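Local coordinates for inactive Zymogen C11 Protease (Parabacteroides distasonis, PDB 6MZO), which is an inactive zymogen of a clostripain-like (family C11) cysteine protease and probably cleaves peptide bonds once activated, at residues T197-G200 / D201-K204; D208-G211 / I212-F216; T90-L93 / T94-D98; Y172-R175 / G176-D179; S26-V29 / S30-L33. One frame throughout, in Å; residues are numbered along the deposited sequence.

Interaction 1: residues T197-G200 / D201-K204; sequences TIMG and DMFK
Met202 N reaches back to Ile198 O at 3.1 Å with an N-H...O angle of 146°, the one well-formed i+4 bond between residues 197-200 and 201-204 of the short helix 195-203. Its approach to Met199 O is bent and weak. After that the coil tightens: Phe203 N bonds Gly200 O at 3.0 Å from above the carbonyl plane, and Lys204 N adds a weak bond to the same oxygen. One residue earlier than the Met202 bond, a water stands where the i+4 bond would be, donating to Thr197 O at 2.7 Å and accepting from Asp201 N at 3.1 Å.

The methionines do most of the side-chain work. Met202 is stretched beyond CG (chi2 180°), which carries its methyl CE back along the helix to Ile198 CD1, only 3.3 Å away and tighter than an ordinary carbon contact. Met199 instead bends at chi2 (-52°), which brings SD to 3.7 Å from Met202 CE. Phe203 turns a ring edge to the backbone, with CD2 3.3 Å from Met199 O and that oxygen in the ring plane. On the polar side, extended Lys204 brings NZ to Asp201 OD1 at 3.0 Å, a salt bridge met nearly end-on. Each has a further partner, Asp208 for Lys204 and Lys215 for Asp201.

The apolar face rests on Leu50, Phe157 and Leu159 of the central sheet and the charged side meets helix 209-220, as expected of a helix flanking the sheet in the alpha/beta/alpha sandwich of clan CD peptidases.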
loop_
_atom_site.group_PDB
_atom_site.type_symbol
_atom_site.label_atom_id
_atom_site.label_comp_id
_atom_site.label_asym_id
_atom_site.label_seq_id
_atom_site.Cartn_x
_atom_site.Cartn_y
_atom_site.Cartn_z
ATOM N N THR A 197 -17.517 2.734 -3.331
ATOM C CA THR A 197 -17.913 1.577 -4.119
ATOM C C THR A 197 -17.310 0.279 -3.585
ATOM O O THR A 197 -17.654 -0.795 -4.106
ATOM C CB THR A 197 -17.505 1.674 -5.633
ATOM O OG1 THR A 197 -16.080 1.790 -5.799
ATOM C CG2 THR A 197 -18.193 2.830 -6.311
ATOM N N ILE A 198 -16.378 0.322 -2.641
ATOM C CA ILE A 198 -15.688 -0.934 -2.224
ATOM C C ILE A 198 -16.082 -1.470 -0.828
ATOM O O ILE A 198 -15.477 -2.455 -0.337
ATOM C CB ILE A 198 -14.165 -0.807 -2.195
ATOM C CG1 ILE A 198 -13.740 0.390 -1.343
ATOM C CG2 ILE A 198 -13.701 -0.532 -3.715
ATOM C CD1 ILE A 198 -12.153 0.347 -0.998
ATOM N N MET A 199 -16.977 -0.735 -0.150
ATOM C CA MET A 199 -17.192 -1.143 1.265
ATOM C C MET A 199 -17.755 -2.573 1.349
ATOM O O MET A 199 -17.212 -3.410 2.164
ATOM C CB MET A 199 -18.150 -0.162 1.993
ATOM C CG MET A 199 -17.581 1.298 2.045
ATOM S SD MET A 199 -15.919 1.416 2.698
ATOM C CE MET A 199 -16.162 0.628 4.337
ATOM N N GLY A 200 -18.812 -2.877 0.622
ATOM C CA GLY A 200 -19.295 -4.274 0.652
ATOM C C GLY A 200 -18.214 -5.316 0.291
ATOM O O GLY A 200 -18.190 -6.426 0.918
ATOM N N ASP A 201 -17.354 -5.013 -0.685
ATOM C CA ASP A 201 -16.286 -5.966 -1.021
ATOM C C ASP A 201 -15.386 -6.244 0.146
ATOM O O ASP A 201 -14.884 -7.417 0.234
ATOM C CB ASP A 201 -15.477 -5.440 -2.237
ATOM C CG ASP A 201 -16.327 -5.405 -3.513
ATOM O OD1 ASP A 201 -17.227 -6.262 -3.685
ATOM O OD2 ASP A 201 -16.131 -4.487 -4.360
ATOM N N MET A 202 -15.127 -5.256 1.015
ATOM C CA MET A 202 -14.251 -5.549 2.181
ATOM C C MET A 202 -14.885 -6.532 3.200
ATOM O O MET A 202 -14.164 -7.059 4.025
ATOM C CB MET A 202 -13.879 -4.235 2.947
ATOM C CG MET A 202 -13.209 -3.284 2.075
ATOM S SD MET A 202 -12.878 -1.810 3.271
ATOM C CE MET A 202 -12.751 -0.437 2.191
ATOM N N PHE A 203 -16.205 -6.694 3.145
ATOM C CA PHE A 203 -16.929 -7.396 4.212
ATOM C C PHE A 203 -17.577 -8.701 3.717
ATOM O O PHE A 203 -18.311 -9.310 4.473
ATOM C CB PHE A 203 -17.982 -6.455 4.813
ATOM C CG PHE A 203 -17.399 -5.478 5.774
ATOM C CD1 PHE A 203 -17.080 -5.881 7.053
ATOM C CD2 PHE A 203 -17.052 -4.144 5.385
ATOM C CE1 PHE A 203 -16.543 -5.014 7.950
ATOM C CE2 PHE A 203 -16.499 -3.264 6.258
ATOM C CZ PHE A 203 -16.191 -3.679 7.570
ATOM N N LYS A 204 -17.377 -9.095 2.456
ATOM C CA LYS A 204 -17.801 -10.491 2.020
ATOM C C LYS A 204 -17.111 -11.539 2.926
ATOM O O LYS A 204 -16.033 -11.291 3.507
ATOM C CB LYS A 204 -17.459 -10.702 0.573
ATOM C CG LYS A 204 -18.343 -9.744 -0.326
ATOM C CD LYS A 204 -18.020 -9.927 -1.802
ATOM C CE LYS A 204 -18.745 -8.844 -2.617
ATOM N NZ LYS A 204 -18.363 -8.972 -4.086
HETATM O O HOH W 1 -18.515 -2.936 -2.654
#

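Interaction 2: residues D208-G211 / I212-F216; sequences DVVG and IATKF
Thr214 leans back on the preceding turn with both of its branches. With chi1 at 68°, OG1 sits between the backbone N and the carbonyl carbon, where it donates to Gly211 O at 2.9 Å. The methyl CG2 goes the other way, pressing to 3.0 Å from Val210 O and meeting Val210 CG1 at 3.9 Å, the two branched side chains crossing at a slant. Lys215 N also bonds Gly211 O, at 2.9 Å and from the same face of that carbonyl as the hydroxyl, so one oxygen is gripped twice. With an alanine at Thr214, Gly211 O would probably be left with the helical bond alone, and Val210 CG1 would lose its methyl neighbour.

Asp208 is the N-cap of helix 209-220: its OD1 accepts from Gly211 N at 2.9 Å, the amide arriving 65° out of the carboxylate plane. The absence of a side chain at Gly211 suits this, because a CB there would run into Asp208 OD2. That second oxygen faces Lys204, and the helix N-terminus probably steadies the negative charge further. Asp208 O closes the first turn by accepting from Ile212 N, with Ile212 CG1 lying 3.4 Å from the same oxygen. Ile212 itself turns inward to Ile198, Met202 and Ile182. Lys215 curls, bent at chi2 and chi4, and passes CD within 3.1 Å of Gly211 O on the way to Asp201.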
loop_
_atom_site.group_PDB
_atom_site.type_symbol
_atom_site.label_atom_id
_atom_site.label_comp_id
_atom_site.label_asym_id
_atom_site.label_seq_id
_atom_site.Cartn_x
_atom_site.Cartn_y
_atom_site.Cartn_z
ATOM N N ASP A 208 -13.194 -9.550 -0.937
ATOM C CA ASP A 208 -13.104 -9.603 -2.409
ATOM C C ASP A 208 -12.025 -8.653 -2.862
ATOM O O ASP A 208 -12.285 -7.510 -3.287
ATOM C CB ASP A 208 -14.510 -9.255 -2.984
ATOM C CG ASP A 208 -14.598 -9.417 -4.459
ATOM O OD1 ASP A 208 -13.608 -9.808 -5.119
ATOM O OD2 ASP A 208 -15.689 -9.107 -4.993
ATOM N N VAL A 209 -10.796 -9.136 -2.688
ATOM C CA VAL A 209 -9.649 -8.251 -2.968
ATOM C C VAL A 209 -9.541 -7.930 -4.433
ATOM O O VAL A 209 -9.159 -6.774 -4.780
ATOM C CB VAL A 209 -8.326 -8.906 -2.436
ATOM C CG1 VAL A 209 -8.438 -8.985 -0.879
ATOM C CG2 VAL A 209 -8.019 -10.260 -3.100
ATOM N N VAL A 210 -9.919 -8.864 -5.311
ATOM C CA VAL A 210 -9.896 -8.523 -6.709
ATOM C C VAL A 210 -11.002 -7.491 -7.028
ATOM O O VAL A 210 -10.748 -6.571 -7.758
ATOM C CB VAL A 210 -10.003 -9.808 -7.617
ATOM C CG1 VAL A 210 -10.120 -9.452 -9.090
ATOM C CG2 VAL A 210 -8.763 -10.701 -7.319
ATOM N N GLY A 211 -12.202 -7.621 -6.414
ATOM C CA GLY A 211 -13.245 -6.616 -6.536
ATOM C C GLY A 211 -12.762 -5.246 -6.145
ATOM O O GLY A 211 -13.030 -4.278 -6.832
ATOM N N ILE A 212 -12.091 -5.166 -4.998
ATOM C CA ILE A 212 -11.623 -3.867 -4.543
ATOM C C ILE A 212 -10.696 -3.184 -5.557
ATOM O O ILE A 212 -10.907 -2.023 -5.888
ATOM C CB ILE A 212 -10.907 -4.007 -3.182
ATOM C CG1 ILE A 212 -11.926 -4.370 -2.094
ATOM C CG2 ILE A 212 -10.151 -2.691 -2.823
ATOM C CD1 ILE A 212 -11.233 -4.858 -0.790
ATOM N N ALA A 213 -9.769 -3.980 -6.108
ATOM C CA ALA A 213 -8.836 -3.403 -7.090
ATOM C C ALA A 213 -9.521 -3.069 -8.416
ATOM O O ALA A 213 -9.238 -2.037 -9.031
ATOM C CB ALA A 213 -7.708 -4.366 -7.277
ATOM N N THR A 214 -10.468 -3.916 -8.816
ATOM C CA THR A 214 -11.222 -3.634 -10.057
ATOM C C THR A 214 -12.059 -2.353 -9.924
ATOM O O THR A 214 -12.177 -1.580 -10.889
ATOM C CB THR A 214 -12.117 -4.799 -10.532
ATOM O OG1 THR A 214 -13.206 -4.994 -9.615
ATOM C CG2 THR A 214 -11.310 -6.051 -10.618
ATOM N N LYS A 215 -12.584 -2.086 -8.726
ATOM C CA LYS A 215 -13.303 -0.857 -8.501
ATOM C C LYS A 215 -12.426 0.366 -8.526
ATOM O O LYS A 215 -12.847 1.407 -9.007
ATOM C CB LYS A 215 -14.027 -0.936 -7.154
ATOM C CG LYS A 215 -15.486 -1.432 -7.305
ATOM C CD LYS A 215 -15.661 -2.926 -7.686
ATOM C CE LYS A 215 -17.191 -3.419 -7.600
ATOM N NZ LYS A 215 -17.677 -3.074 -6.245
ATOM N N PHE A 216 -11.214 0.231 -7.987
ATOM C CA PHE A 216 -10.239 1.310 -8.084
ATOM C C PHE A 216 -9.947 1.675 -9.568
ATOM O O PHE A 216 -9.963 2.868 -9.934
ATOM C CB PHE A 216 -8.928 0.892 -7.379
ATOM C CG PHE A 216 -7.849 1.954 -7.433
ATOM C CD1 PHE A 216 -7.063 2.173 -8.598
ATOM C CD2 PHE A 216 -7.650 2.730 -6.329
ATOM C CE1 PHE A 216 -6.052 3.151 -8.608
ATOM C CE2 PHE A 216 -6.619 3.689 -6.280
ATOM C CZ PHE A 216 -5.828 3.919 -7.441
#

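Interaction 3: residues T90-L93 / T94-D98; sequences TETL and TQIID
The opening turns of helix 90-103, one of the helices that flank the central sheet, set Leu93 against Ile97 one turn on. Their CD1 methyls meet at 3.8 Å, the two side chains meeting at an angle rather than running alongside. Leu93 gets there because its CG is anti to the backbone N (chi1 172°), leaning toward the following turn. Ile97 replies with CG1 anti to its own carbonyl carbon, which aims the longer branch backward and leaves CG1 3.4 Å from Leu93 O. That same oxygen takes Ile97 N at 2.9 Å. Three more i+4 bonds, from Thr94, Gln95 and Ile96 to Thr90, Glu91 and Thr92, keep the coil regular. On the flank, Thr94 CG2 packs 3.5 Å from Thr90 O. Beside the Leu93 and Ile97 pair, Ile96 CG1 lies 3.3 Å from Thr92 O, and Thr92 OG1 bonds Asn86 O just ahead of the helix.

Leu93 and Ile97 fill the seam between strand 14-19, at Tyr18 and Leu16, and helix 143-150, at Leu146 and Leu150, while Thr92 and Ile96 reach Tyr53 of strand 49-54.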
loop_
_atom_site.group_PDB
_atom_site.type_symbol
_atom_site.label_atom_id
_atom_site.label_comp_id
_atom_site.label_asym_id
_atom_site.label_seq_id
_atom_site.Cartn_x
_atom_site.Cartn_y
_atom_site.Cartn_z
ATOM N N THR A 90 4.099 3.659 14.941
ATOM C CA THR A 90 3.569 2.294 14.862
ATOM C C THR A 90 3.019 1.806 16.229
ATOM O O THR A 90 2.089 0.976 16.233
ATOM C CB THR A 90 4.646 1.318 14.372
ATOM O OG1 THR A 90 5.761 1.405 15.251
ATOM C CG2 THR A 90 5.109 1.687 12.957
ATOM N N GLU A 91 3.544 2.315 17.353
ATOM C CA GLU A 91 3.018 1.931 18.665
ATOM C C GLU A 91 1.554 2.334 18.801
ATOM O O GLU A 91 0.733 1.594 19.359
ATOM C CB GLU A 91 3.841 2.561 19.805
ATOM C CG GLU A 91 5.152 1.875 20.013
ATOM C CD GLU A 91 5.909 2.481 21.175
ATOM O OE1 GLU A 91 5.276 2.777 22.221
ATOM O OE2 GLU A 91 7.126 2.699 21.015
ATOM N N THR A 92 1.213 3.486 18.236
ATOM C CA THR A 92 -0.168 3.958 18.269
ATOM C C THR A 92 -1.024 3.058 17.412
ATOM O O THR A 92 -2.108 2.643 17.810
ATOM C CB THR A 92 -0.275 5.422 17.797
ATOM O OG1 THR A 92 0.442 6.265 18.701
ATOM C CG2 THR A 92 -1.751 5.831 17.660
ATOM N N LEU A 93 -0.527 2.745 16.212
ATOM C CA LEU A 93 -1.258 1.857 15.337
ATOM C C LEU A 93 -1.556 0.529 16.016
ATOM O O LEU A 93 -2.697 0.088 15.990
ATOM C CB LEU A 93 -0.471 1.679 14.022
ATOM C CG LEU A 93 -0.990 0.623 13.059
ATOM C CD1 LEU A 93 -2.449 0.850 12.625
ATOM C CD2 LEU A 93 -0.089 0.616 11.818
ATOM N N THR A 94 -0.580 -0.091 16.684
ATOM C CA THR A 94 -0.903 -1.415 17.239
ATOM C C THR A 94 -1.743 -1.289 18.521
ATOM O O THR A 94 -2.520 -2.182 18.828
ATOM C CB THR A 94 0.350 -2.251 17.491
ATOM O OG1 THR A 94 1.169 -1.626 18.487
ATOM C CG2 THR A 94 1.156 -2.401 16.157
ATOM N N GLN A 95 -1.638 -0.156 19.196
ATOM C CA GLN A 95 -2.535 0.150 20.334
ATOM C C GLN A 95 -4.010 0.153 19.872
ATOM O O GLN A 95 -4.886 -0.461 20.506
ATOM C CB GLN A 95 -2.207 1.497 20.943
ATOM C CG GLN A 95 -3.202 1.881 22.031
ATOM C CD GLN A 95 -2.950 3.265 22.581
ATOM O OE1 GLN A 95 -1.826 3.781 22.491
ATOM N NE2 GLN A 95 -3.994 3.882 23.147
ATOM N N ILE A 96 -4.268 0.814 18.741
ATOM C CA ILE A 96 -5.597 0.923 18.179
ATOM C C ILE A 96 -6.065 -0.437 17.642
ATOM O O ILE A 96 -7.208 -0.836 17.872
ATOM C CB ILE A 96 -5.636 1.964 17.034
ATOM C CG1 ILE A 96 -5.280 3.374 17.568
ATOM C CG2 ILE A 96 -7.004 1.952 16.355
ATOM C CD1 ILE A 96 -6.184 3.914 18.750
ATOM N N ILE A 97 -5.173 -1.147 16.937
ATOM C CA ILE A 97 -5.560 -2.477 16.421
ATOM C C ILE A 97 -5.923 -3.376 17.614
ATOM O O ILE A 97 -6.933 -4.135 17.579
ATOM C CB ILE A 97 -4.415 -3.108 15.594
ATOM C CG1 ILE A 97 -4.260 -2.394 14.292
ATOM C CG2 ILE A 97 -4.726 -4.597 15.330
ATOM C CD1 ILE A 97 -2.941 -2.733 13.641
ATOM N N ASP A 98 -5.116 -3.343 18.687
ATOM C CA ASP A 98 -5.427 -4.183 19.820
ATOM C C ASP A 98 -6.789 -3.863 20.380
ATOM O O ASP A 98 -7.554 -4.781 20.758
ATOM C CB ASP A 98 -4.372 -4.025 20.946
ATOM C CG ASP A 98 -3.046 -4.629 20.573
ATOM O OD1 ASP A 98 -2.979 -5.457 19.658
ATOM O OD2 ASP A 98 -2.034 -4.275 21.211
#

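Interaction 4: residues Y172-R175 / G176-D179; sequences YAFR and GCAD
Phe174 O accepts from Cys177 N at 3.2 Å, and weakly from Ala178 N, as the chain turns off helix 168-173. This is the corner of a beta-alpha-beta unit, leading from that helix into strand 178-183 beside strand 155-162. A water bridges the turn, donating to Ala173 O at 2.6 Å and accepting from Gly176 N at 2.9 Å.

Inside the turn Cys177 SG comes to the edge of the Phe174 ring, 3.9 Å from CD2 and close to the ring plane, a sulfur-aromatic contact. The far side of Phe174 leads away to Leu146 and Ala147 of helix 143-150.

Outside it, Arg175 runs extended from CG to NE and doubles back over Tyr172, with NH1 3.4 Å above the centre of the tyrosine ring. The guanidinium also makes salt bridges to Asp236 through NE and to Glu351 through NH1. A leucine in place of Arg175 would probably leave both carboxylates without this cationic mate and take the guanidinium from the Tyr172 ring face. NH1 donates to Tyr172 O as well, at 2.8 Å and within the guanidinium plane, while Arg175 N reaches Tyr172 O at 3.2 Å from the opposite face of that carbonyl.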
loop_
_atom_site.group_PDB
_atom_site.type_symbol
_atom_site.label_atom_id
_atom_site.label_comp_id
_atom_site.label_asym_id
_atom_site.label_seq_id
_atom_site.Cartn_x
_atom_site.Cartn_y
_atom_site.Cartn_z
ATOM N N TYR A 172 6.934 -8.261 0.086
ATOM C CA TYR A 172 7.705 -9.294 0.753
ATOM C C TYR A 172 7.697 -9.065 2.268
ATOM O O TYR A 172 7.512 -10.026 3.079
ATOM C CB TYR A 172 9.153 -9.305 0.245
ATOM C CG TYR A 172 9.964 -10.473 0.721
ATOM C CD1 TYR A 172 9.678 -11.757 0.274
ATOM C CD2 TYR A 172 11.086 -10.286 1.503
ATOM C CE1 TYR A 172 10.497 -12.835 0.654
ATOM C CE2 TYR A 172 11.924 -11.393 1.948
ATOM C CZ TYR A 172 11.592 -12.641 1.447
ATOM O OH TYR A 172 12.396 -13.650 1.852
ATOM N N ALA A 173 7.878 -7.812 2.664
ATOM C CA ALA A 173 7.986 -7.505 4.132
ATOM C C ALA A 173 6.701 -7.864 4.868
ATOM O O ALA A 173 6.790 -8.247 6.074
ATOM C CB ALA A 173 8.297 -6.030 4.362
ATOM N N PHE A 174 5.572 -7.687 4.202
ATOM C CA PHE A 174 4.275 -7.930 4.876
ATOM C C PHE A 174 3.692 -9.285 4.600
ATOM O O PHE A 174 2.524 -9.528 4.970
ATOM C CB PHE A 174 3.245 -6.826 4.519
ATOM C CG PHE A 174 3.628 -5.481 5.113
ATOM C CD1 PHE A 174 4.507 -4.614 4.421
ATOM C CD2 PHE A 174 3.191 -5.116 6.365
ATOM C CE1 PHE A 174 4.916 -3.415 4.974
ATOM C CE2 PHE A 174 3.593 -3.920 6.943
ATOM C CZ PHE A 174 4.481 -3.065 6.247
ATOM N N ARG A 175 4.454 -10.184 3.971
ATOM C CA ARG A 175 3.871 -11.471 3.512
ATOM C C ARG A 175 3.364 -12.330 4.662
ATOM O O ARG A 175 2.481 -13.152 4.449
ATOM C CB ARG A 175 4.907 -12.269 2.696
ATOM C CG ARG A 175 6.088 -12.782 3.520
ATOM C CD ARG A 175 7.166 -13.276 2.518
ATOM N NE ARG A 175 8.232 -13.987 3.170
ATOM C CZ ARG A 175 9.177 -13.415 3.925
ATOM N NH1 ARG A 175 9.145 -12.109 4.094
ATOM N NH2 ARG A 175 10.121 -14.116 4.551
ATOM N N GLY A 176 3.966 -12.155 5.821
ATOM C CA GLY A 176 3.593 -12.955 6.976
ATOM C C GLY A 176 2.387 -12.469 7.750
ATOM O O GLY A 176 1.815 -13.301 8.525
ATOM N N CYS A 177 1.957 -11.206 7.585
ATOM C CA CYS A 177 0.851 -10.739 8.411
ATOM C C CYS A 177 -0.421 -10.402 7.636
ATOM O O CYS A 177 -1.403 -9.939 8.236
ATOM C CB CYS A 177 1.268 -9.539 9.239
ATOM S SG CYS A 177 1.630 -8.152 8.190
ATOM N N ALA A 178 -0.422 -10.682 6.353
ATOM C CA ALA A 178 -1.574 -10.440 5.520
ATOM C C ALA A 178 -1.669 -11.420 4.384
ATOM O O ALA A 178 -0.728 -11.686 3.747
ATOM C CB ALA A 178 -1.536 -9.041 4.973
ATOM N N ASP A 179 -2.851 -11.938 4.125
ATOM C CA ASP A 179 -2.983 -12.862 3.038
ATOM C C ASP A 179 -2.835 -12.212 1.668
ATOM O O ASP A 179 -2.343 -12.804 0.769
ATOM C CB ASP A 179 -4.294 -13.625 3.114
ATOM C CG ASP A 179 -4.376 -14.524 4.326
ATOM O OD1 ASP A 179 -3.376 -15.052 4.763
ATOM O OD2 ASP A 179 -5.459 -14.675 4.841
HETATM O O HOH W 2 5.778 -10.354 7.272
#

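Interaction 5: residues S26-V29 / S30-L33; sequences SGYV and SQNL
Leu33 lies alongside Val29, one turn back in helix 26-43, and can be followed outward from its backbone. Its amide N bonds Val29 O at 2.9 Å. CB stands 3.6 Å from Val29 O, and CG keeps the same 3.6 Å from Val29 O, since chi1 of -81° sets CG beside the backbone N and so back toward the preceding turn. At the tip, CD1 is still near that oxygen and meets Val29 CG1 at 4.0 Å. Val29 holds CG1 anti to its backbone N, which turns that methyl to Leu33 CD1. The two side chains lie side by side, pointing the same way.

Round the helix the chemistry changes. Gln31 runs extended beside Tyr28, with OE1 3.9 Å from ring atom CD1 and the amide plane turned 46° from the ring. Asn32 tucks its amide under the previous turn, ND2 only 3.0 Å from Tyr28 O, but the angle there is too poor for a bond, and ND2 donates to Asn191 O instead. Ser30 OG pairs with Lys56.

This helix is the crossover of the beta-alpha-beta unit between strands 14-19 and 49-54. Leu33 packs on Ile52 and Thr54, Val29 on Phe19 and Thr54, and Trp114 of strand 109-115 receives Tyr28, Val29 and Asn32.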
loop_
_atom_site.group_PDB
_atom_site.type_symbol
_atom_site.label_atom_id
_atom_site.label_comp_id
_atom_site.label_asym_id
_atom_site.label_seq_id
_atom_site.Cartn_x
_atom_site.Cartn_y
_atom_site.Cartn_z
ATOM N N SER A 26 -5.686 17.012 5.671
ATOM C CA SER A 26 -6.847 16.733 6.521
ATOM C C SER A 26 -8.225 16.799 5.791
ATOM O O SER A 26 -9.198 16.078 6.134
ATOM C CB SER A 26 -6.831 17.728 7.691
ATOM O OG SER A 26 -7.743 17.301 8.668
ATOM N N GLY A 27 -8.316 17.730 4.824
ATOM C CA GLY A 27 -9.484 17.836 3.957
ATOM C C GLY A 27 -9.799 16.540 3.247
ATOM O O GLY A 27 -10.961 16.153 3.019
ATOM N N TYR A 28 -8.735 15.866 2.846
ATOM C CA TYR A 28 -8.898 14.592 2.171
ATOM C C TYR A 28 -9.446 13.485 3.096
ATOM O O TYR A 28 -10.133 12.563 2.662
ATOM C CB TYR A 28 -7.587 14.134 1.570
ATOM C CG TYR A 28 -7.249 14.945 0.355
ATOM C CD1 TYR A 28 -8.138 15.024 -0.708
ATOM C CD2 TYR A 28 -6.084 15.661 0.283
ATOM C CE1 TYR A 28 -7.859 15.798 -1.832
ATOM C CE2 TYR A 28 -5.789 16.433 -0.844
ATOM C CZ TYR A 28 -6.686 16.489 -1.894
ATOM O OH TYR A 28 -6.388 17.264 -2.999
ATOM N N VAL A 29 -9.100 13.569 4.377
ATOM C CA VAL A 29 -9.629 12.596 5.316
ATOM C C VAL A 29 -11.126 12.799 5.390
ATOM O O VAL A 29 -11.888 11.842 5.324
ATOM C CB VAL A 29 -9.028 12.740 6.748
ATOM C CG1 VAL A 29 -9.726 11.780 7.695
ATOM C CG2 VAL A 29 -7.522 12.417 6.733
ATOM N N SER A 30 -11.542 14.045 5.534
ATOM C CA SER A 30 -13.001 14.321 5.541
ATOM C C SER A 30 -13.729 13.854 4.281
ATOM O O SER A 30 -14.854 13.286 4.367
ATOM C CB SER A 30 -13.281 15.834 5.716
ATOM O OG SER A 30 -12.663 16.340 6.880
ATOM N N GLN A 31 -13.146 14.088 3.105
ATOM C CA GLN A 31 -13.759 13.588 1.854
ATOM C C GLN A 31 -13.861 12.086 1.830
ATOM O O GLN A 31 -14.885 11.535 1.412
ATOM C CB GLN A 31 -12.936 14.031 0.635
ATOM C CG GLN A 31 -13.496 13.622 -0.695
ATOM C CD GLN A 31 -12.661 14.195 -1.856
ATOM O OE1 GLN A 31 -11.935 15.187 -1.693
ATOM N NE2 GLN A 31 -12.756 13.562 -3.022
ATOM N N ASN A 32 -12.806 11.407 2.299
ATOM C CA ASN A 32 -12.863 9.940 2.352
ATOM C C ASN A 32 -13.880 9.450 3.345
ATOM O O ASN A 32 -14.529 8.426 3.089
ATOM C CB ASN A 32 -11.494 9.362 2.696
ATOM C CG ASN A 32 -10.620 9.337 1.483
ATOM O OD1 ASN A 32 -11.085 8.976 0.393
ATOM N ND2 ASN A 32 -9.403 9.807 1.622
ATOM N N LEU A 33 -14.009 10.122 4.467
ATOM C CA LEU A 33 -15.059 9.690 5.446
ATOM C C LEU A 33 -16.463 9.814 4.815
ATOM O O LEU A 33 -17.328 8.962 4.974
ATOM C CB LEU A 33 -14.988 10.522 6.726
ATOM C CG LEU A 33 -13.861 9.952 7.614
ATOM C CD1 LEU A 33 -13.549 10.982 8.694
ATOM C CD2 LEU A 33 -14.353 8.657 8.244
#

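In the fold
All five contacts are local, and each borders the central sheet. Alternate sheet residues divide them: interactions 1, 2 and 5 pack on one face, interactions 3 and 4 on the other. Interactions 1 and 2 touch, their centres 9 Å apart, tied by the salt bridge of Asp201 OD2 to Lys215 NZ at 2.8 Å. Charge thus joins two helices there, whereas in interaction 4 it leaves the turn for Asp236 and Glu351. Interactions 3 and 5 are partly buried helix turns with aliphatic pairs facing strands 14-19 and 49-54 from opposite sides. Interactions 1 and 4 are the more buried. Interactions 4 and 5 lie on opposite sides of the chain's centre.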